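Long-range contacts in BauA (PDB 6HCP), which serves as the outer-membrane receptor for ferric preacinetobactin in Acinetobacter baumannii and, as a TonB-dependent transporter, probably carries it across the outer membrane: residues Q376-Y381 with F414-S419; S311-K316 with F341-K346. All coordinates share one frame; numbering follows the deposited sequence. Where two conformers were deposited one is given.

Contact 1. Residues Q376-Y381 with F414-S419; sequences QDDYGY and FHSTLS. With EDO (1,2-ethanediol), chain F.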
loop_
_atom_site.group_PDB
_atom_site.type_symbol
_atom_site.label_atom_id
_atom_site.label_comp_id
_atom_site.label_asym_id
_atom_site.label_seq_id
_atom_site.Cartn_x
_atom_site.Cartn_y
_atom_site.Cartn_z
ATOM N N GLN A 376 10.824 5.147 46.777
ATOM C CA GLN A 376 10.524 5.940 45.595
ATOM C C GLN A 376 10.516 7.427 45.965
ATOM O O GLN A 376 10.078 7.818 47.035
ATOM C CB GLN A 376 9.186 5.491 45.017
ATOM C CG GLN A 376 8.781 6.204 43.732
ATOM C CD GLN A 376 7.666 5.468 43.024
ATOM O OE1 GLN A 376 7.660 4.238 42.978
ATOM N NE2 GLN A 376 6.685 6.215 42.546
ATOM N N ASP A 377 10.957 8.254 45.019
ATOM C CA ASP A 377 10.746 9.686 45.036
ATOM C C ASP A 377 9.969 10.093 43.780
ATOM O O ASP A 377 10.345 9.705 42.680
ATOM C CB ASP A 377 12.089 10.412 45.063
ATOM C CG ASP A 377 12.845 10.234 46.374
ATOM O OD1 ASP A 377 12.196 10.291 47.421
ATOM O OD2 ASP A 377 14.059 9.997 46.313
ATOM N N ASP A 378 8.930 10.907 43.976
ATOM C CA ASP A 378 8.144 11.479 42.919
ATOM C C ASP A 378 8.421 12.984 42.816
ATOM O O ASP A 378 8.481 13.676 43.825
ATOM C CB ASP A 378 6.652 11.276 43.176
ATOM C CG ASP A 378 6.137 9.919 42.736
ATOM O OD1 ASP A 378 6.595 8.905 43.287
ATOM O OD2 ASP A 378 5.224 9.908 41.917
ATOM N N TYR A 379 8.393 13.477 41.575
ATOM C CA TYR A 379 8.549 14.873 41.215
ATOM C C TYR A 379 7.484 15.202 40.178
ATOM O O TYR A 379 7.126 14.337 39.374
ATOM C CB TYR A 379 9.908 15.121 40.563
ATOM C CG TYR A 379 11.105 14.680 41.348
ATOM C CD1 TYR A 379 11.429 13.342 41.464
ATOM C CD2 TYR A 379 11.920 15.607 41.988
ATOM C CE1 TYR A 379 12.520 12.922 42.202
ATOM C CE2 TYR A 379 12.984 15.199 42.775
ATOM C CZ TYR A 379 13.299 13.858 42.866
ATOM O OH TYR A 379 14.381 13.454 43.592
ATOM N N GLY A 380 6.963 16.426 40.190
ATOM C CA GLY A 380 6.083 16.792 39.098
ATOM C C GLY A 380 5.511 18.190 39.171
ATOM O O GLY A 380 5.533 18.849 40.201
ATOM N N TYR A 381 4.966 18.615 38.026
ATOM C CA TYR A 381 4.050 19.740 37.918
ATOM C C TYR A 381 2.717 19.239 37.369
ATOM O O TYR A 381 2.652 18.703 36.247
ATOM C CB TYR A 381 4.542 20.792 36.917
ATOM C CG TYR A 381 5.742 21.598 37.330
ATOM C CD1 TYR A 381 5.664 22.531 38.354
ATOM C CD2 TYR A 381 6.874 21.601 36.533
ATOM C CE1 TYR A 381 6.735 23.362 38.649
ATOM C CE2 TYR A 381 7.954 22.414 36.819
ATOM C CZ TYR A 381 7.877 23.306 37.868
ATOM O OH TYR A 381 8.949 24.111 38.087
ATOM N N PHE A 414 7.045 13.922 46.896
ATOM C CA PHE A 414 6.937 13.050 48.092
ATOM C C PHE A 414 7.803 11.805 47.915
ATOM O O PHE A 414 8.160 11.410 46.797
ATOM C CB PHE A 414 5.480 12.678 48.375
ATOM C CG PHE A 414 4.781 11.937 47.265
ATOM C CD1 PHE A 414 4.855 10.556 47.185
ATOM C CD2 PHE A 414 4.011 12.610 46.329
ATOM C CE1 PHE A 414 4.225 9.870 46.159
ATOM C CE2 PHE A 414 3.417 11.927 45.280
ATOM C CZ PHE A 414 3.522 10.560 45.197
ATOM N N HIS A 415 8.178 11.239 49.067
ATOM C CA HIS A 415 8.850 9.985 49.194
ATOM C C HIS A 415 7.793 8.923 49.528
ATOM O O HIS A 415 6.843 9.217 50.225
ATOM C CB HIS A 415 9.924 10.086 50.289
ATOM C CG HIS A 415 10.780 8.879 50.400
ATOM N ND1 HIS A 415 11.794 8.612 49.488
ATOM C CD2 HIS A 415 10.745 7.831 51.261
ATOM C CE1 HIS A 415 12.368 7.464 49.803
ATOM N NE2 HIS A 415 11.720 6.951 50.864
ATOM N N SER A 416 7.944 7.712 48.995
ATOM C CA SER A 416 6.997 6.632 49.283
ATOM C C SER A 416 7.749 5.308 49.345
ATOM O O SER A 416 8.889 5.209 48.883
ATOM C CB SER A 416 5.867 6.607 48.288
ATOM O OG SER A 416 6.364 6.400 46.968
ATOM N N THR A 417 7.142 4.321 50.018
ATOM C CA THR A 417 7.706 3.005 50.140
ATOM C C THR A 417 6.580 1.978 50.008
ATOM O O THR A 417 5.416 2.257 50.287
ATOM C CB THR A 417 8.466 2.780 51.460
ATOM O OG1 THR A 417 7.500 2.585 52.494
ATOM C CG2 THR A 417 9.399 3.916 51.818
ATOM N N LEU A 418 6.977 0.772 49.594
ATOM C CA LEU A 418 6.133 -0.378 49.553
ATOM C C LEU A 418 6.955 -1.582 50.006
ATOM O O LEU A 418 8.110 -1.772 49.600
ATOM C CB LEU A 418 5.627 -0.596 48.126
ATOM C CG LEU A 418 4.661 -1.773 47.943
ATOM C CD1 LEU A 418 3.416 -1.582 48.781
ATOM C CD2 LEU A 418 4.281 -1.919 46.464
ATOM N N SER A 419 6.359 -2.373 50.895
ATOM C CA SER A 419 6.987 -3.569 51.438
ATOM C C SER A 419 5.972 -4.707 51.421
ATOM O O SER A 419 4.819 -4.517 51.829
ATOM C CB SER A 419 7.485 -3.331 52.844
ATOM O OG SER A 419 8.542 -2.397 52.846
HETATM C C1 EDO F . 4.427 4.268 39.623
HETATM O O1 EDO F . 4.651 4.511 41.008
HETATM C C2 EDO F . 3.595 5.404 39.064
HETATM O O2 EDO F . 4.011 6.591 39.719
HETATM O O HOH W 1 7.298 8.650 45.844
#
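Asp378 and Phe414 pack closely between these two antiparallel strands. The two side chains run side by side and the carboxylate stacks on the ring, planes 15° apart, with Asp378 CG 3.6 Å from Phe414 CZ. Closer to the backbone, Asp378 CB sits over one ring face, 4.0 Å from the centroid of the Phe414 ring, a CH-pi contact offset toward the rim. Beneath this pair, the amide Asp378 N donates almost straight to Phe414 O (3.0 Å), whereas the return bond from Phe414 N to Asp378 O is weak at 3.4 Å. The next hydrogen-bonded pair, Gln376 with Ser416, makes both of its backbone bonds.

On the opposite face of the strands, His415 meets Asp377. With the imidazole anti to the backbone N (chi1 -174°), His415 ND1 points at Asp377 OD1, 2.7 Å away, in a nearly linear bond (170°). The oxygen lies in the ring plane, but the ring nitrogen approaches from above the carboxylate plane.

Back on the face of the Asp378-Phe414 stack, the end toward Gln376 and Ser416 is looser and wetter. Gln376 is long enough to reach along its own strand, so Gln376 NE2 donates to Asp378 OD1 (2.8 Å) and also to a 1,2-ethanediol probably left by crystallisation. The short Ser416 side chain leaves its hydroxyl near the backbone, where a water hydrogen-bonds to Ser416 OG, Phe414 O and Asp378 OD1, 2.7 Å from the last. Phe341 of the preceding strand borders Gln376 and Asp378.

Polar groups thus do most of the joining in this stretch of barrel wall near its probable extracellular rim. The amide and water gripping Asp378 OD1 should favour an ionised carboxylate, and Asp377 would tend to keep the His415 proton on ND1 and perhaps raise the ring's basicity.

Contact 2. Residues S311-K316 with F341-K346; sequences STTEYK and FDVDKK. With EDO (1,2-ethanediol), chain L; EDO (1,2-ethanediol), chain J.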
loop_
_atom_site.group_PDB
_atom_site.type_symbol
_atom_site.label_atom_id
_atom_site.label_comp_id
_atom_site.label_asym_id
_atom_site.label_seq_id
_atom_site.Cartn_x
_atom_site.Cartn_y
_atom_site.Cartn_z
ATOM N N SER A 311 16.674 -3.747 41.437
ATOM C CA SER A 311 16.583 -2.990 40.232
ATOM C C SER A 311 16.328 -1.537 40.590
ATOM O O SER A 311 15.871 -1.225 41.696
ATOM C CB SER A 311 15.512 -3.545 39.298
ATOM O OG SER A 311 14.212 -3.328 39.824
ATOM N N THR A 312 16.624 -0.656 39.636
ATOM C CA THR A 312 16.306 0.734 39.744
ATOM C C THR A 312 15.618 1.170 38.450
ATOM O O THR A 312 15.998 0.746 37.375
ATOM C CB THR A 312 17.559 1.588 39.990
ATOM O OG1 THR A 312 18.385 1.388 38.843
ATOM C CG2 THR A 312 18.303 1.213 41.256
ATOM N N THR A 313 14.674 2.085 38.605
ATOM C CA THR A 313 13.960 2.719 37.524
ATOM C C THR A 313 14.077 4.228 37.692
ATOM O O THR A 313 13.842 4.745 38.772
ATOM C CB THR A 313 12.480 2.321 37.533
ATOM O OG1 THR A 313 12.410 0.912 37.330
ATOM C CG2 THR A 313 11.666 3.096 36.516
ATOM N N GLU A 314 14.383 4.926 36.595
ATOM C CA GLU A 314 14.294 6.371 36.544
ATOM C C GLU A 314 13.398 6.748 35.369
ATOM O O GLU A 314 13.742 6.436 34.230
ATOM C CB GLU A 314 15.689 6.991 36.372
ATOM C CG GLU A 314 16.644 6.684 37.517
ATOM C CD GLU A 314 18.059 7.210 37.303
ATOM O OE1 GLU A 314 18.290 7.875 36.286
ATOM O OE2 GLU A 314 18.883 7.043 38.206
ATOM N N TYR A 315 12.241 7.336 35.687
ATOM C CA TYR A 315 11.214 7.699 34.736
ATOM C C TYR A 315 11.130 9.212 34.648
ATOM O O TYR A 315 11.011 9.877 35.670
ATOM C CB TYR A 315 9.858 7.137 35.153
ATOM C CG TYR A 315 8.710 7.495 34.246
ATOM C CD1 TYR A 315 8.413 6.743 33.115
ATOM C CD2 TYR A 315 7.848 8.523 34.571
ATOM C CE1 TYR A 315 7.321 7.048 32.315
ATOM C CE2 TYR A 315 6.749 8.838 33.783
ATOM C CZ TYR A 315 6.498 8.112 32.634
ATOM O OH TYR A 315 5.402 8.417 31.876
ATOM N N LYS A 316 10.992 9.716 33.418
ATOM C CA LYS A 316 10.783 11.129 33.173
ATOM C C LYS A 316 9.799 11.320 32.016
ATOM O O LYS A 316 9.895 10.647 31.001
ATOM C CB LYS A 316 12.117 11.797 32.816
ATOM C CG LYS A 316 13.163 11.809 33.928
ATOM C CD LYS A 316 14.477 12.427 33.443
ATOM C CE LYS A 316 15.453 12.721 34.559
ATOM N NZ LYS A 316 15.776 11.484 35.291
ATOM N N PHE A 341 9.919 10.049 38.426
ATOM C CA PHE A 341 10.067 9.285 39.656
ATOM C C PHE A 341 11.284 8.373 39.531
ATOM O O PHE A 341 11.710 7.970 38.440
ATOM C CB PHE A 341 8.760 8.569 40.019
ATOM C CG PHE A 341 8.317 7.490 39.058
ATOM C CD1 PHE A 341 8.865 6.220 39.100
ATOM C CD2 PHE A 341 7.339 7.762 38.116
ATOM C CE1 PHE A 341 8.461 5.235 38.202
ATOM C CE2 PHE A 341 6.914 6.778 37.238
ATOM C CZ PHE A 341 7.475 5.523 37.277
ATOM N N ASP A 342 11.905 8.132 40.687
ATOM C CA ASP A 342 13.021 7.224 40.831
ATOM C C ASP A 342 12.615 6.164 41.850
ATOM O O ASP A 342 12.100 6.525 42.917
ATOM C CB ASP A 342 14.279 7.937 41.347
ATOM C CG ASP A 342 14.781 9.065 40.450
ATOM O OD1 ASP A 342 14.616 8.953 39.224
ATOM O OD2 ASP A 342 15.166 10.118 40.999
ATOM N N VAL A 343 12.844 4.896 41.534
ATOM C CA VAL A 343 12.467 3.830 42.464
ATOM C C VAL A 343 13.593 2.794 42.544
ATOM O O VAL A 343 14.211 2.400 41.528
ATOM C CB VAL A 343 11.082 3.246 42.133
ATOM C CG1 VAL A 343 10.854 3.066 40.659
ATOM C CG2 VAL A 343 10.749 1.969 42.892
ATOM N N ASP A 344 13.935 2.445 43.788
ATOM C CA ASP A 344 14.918 1.418 44.112
ATOM C C ASP A 344 14.188 0.212 44.714
ATOM O O ASP A 344 13.464 0.355 45.707
ATOM C CB ASP A 344 15.952 1.945 45.111
ATOM C CG ASP A 344 16.905 2.980 44.533
ATOM O OD1 ASP A 344 17.166 2.926 43.325
ATOM O OD2 ASP A 344 17.385 3.825 45.300
ATOM N N LYS A 345 14.405 -0.960 44.111
ATOM C CA LYS A 345 13.679 -2.170 44.432
ATOM C C LYS A 345 14.671 -3.234 44.912
ATOM O O LYS A 345 15.751 -3.374 44.349
ATOM C CB LYS A 345 12.940 -2.679 43.189
ATOM C CG LYS A 345 11.776 -1.826 42.709
ATOM C CD LYS A 345 11.399 -2.028 41.236
ATOM C CE LYS A 345 12.057 -0.974 40.360
ATOM N NZ LYS A 345 12.368 -1.468 39.003
ATOM N N LYS A 346 14.207 -4.083 45.835
ATOM C CA LYS A 346 14.902 -5.299 46.231
ATOM C C LYS A 346 13.889 -6.420 46.429
ATOM O O LYS A 346 12.782 -6.175 46.896
ATOM C CB LYS A 346 15.653 -5.077 47.551
ATOM C CG LYS A 346 16.766 -4.038 47.500
ATOM C CD LYS A 346 17.443 -3.835 48.857
ATOM C CE LYS A 346 18.060 -2.462 49.032
ATOM N NZ LYS A 346 18.919 -2.098 47.881
HETATM C C1 EDO L . 15.481 7.314 44.949
HETATM O O1 EDO L . 16.527 6.352 44.803
HETATM C C2 EDO L . 14.286 6.601 45.554
HETATM O O2 EDO L . 14.683 5.813 46.682
HETATM C C1 EDO J . 2.632 7.576 35.046
HETATM O O1 EDO J . 1.631 7.761 36.048
HETATM C C2 EDO J . 2.096 8.155 33.748
HETATM O O2 EDO J . 2.953 9.183 33.234
HETATM O O HOH W 2 13.578 10.259 37.058
#
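Neighbouring antiparallel strands of the beta-barrel wall of a TonB-dependent receptor meet here, and the face carrying Ser311, Thr313, Tyr315, Phe341, Val343 and Lys345 looks inward at the plug. Three hydrogen-bonded pairs, Ser311 with Lys345, Thr313 with Val343 and Tyr315 with Phe341, each make both backbone bonds.

Lys345 crosses to the other strand with its chain bent near the end (chi3 -96°), which lays the ammonium group between two hydroxyls. Lys345 NZ donates to Ser311 OG (2.7 Å) and to Thr313 OG1 (2.9 Å). Both oxygens have further partners: Ser311 OG bonds Gly123 O of the plug, and Thr313 OG1 bonds Asp287 OD1 on strand 282-297. Next along this face, the methyl Val343 CG1 packs 3.6 Å from Thr313 CB, small branched residues that sit between the lysine and the aromatics.

Tyr315 and Phe341 supply the bulk. Tyr315 CB sits over the Phe341 ring, 3.6 Å from its centroid. The two rings are slid apart, planes 22° from parallel, and touch chiefly where Tyr315 CD2 meets Phe341 CE2 (3.3 Å). Plug residues Tyr128 and Phe127 meet Tyr315 and Phe341 respectively.

The outward face is acidic and hydrated. Asp342 OD1 rests against Glu314 CG (3.5 Å), while a water bonded to Asp342 OD1 (2.7 Å) also bonds Tyr315 O and Lys316 NZ.

A lysine buried against the plug is costly unless its charge is answered; two hydroxyl acceptors, with Asp287 behind one of them, should help stabilise the ammonium form, while Tyr315 and Phe341 meet the plug's aromatic residues largely through their rings.

The two contacts lie side by side in the barrel wall, their centres about 10 Å apart. Contact 2 joins strands 302-318 and 331-358; contact 1 joins 361-381 and 412-431, so four strands that neighbour one another in the wall are covered, in chain order, and contact 2 closes before contact 1 opens. The seam between them is the pairing of 331-358 with 361-381, where Asp377 N lies 3.0 Å from Asp342 O, probably a hydrogen bond, and Phe341 and Val343 pack against Gln376. Together they make a continuous patch, plug-lined and buried at contact 2 and more hydrated at contact 1, consistent with a wall rising from the plug toward the cell surface.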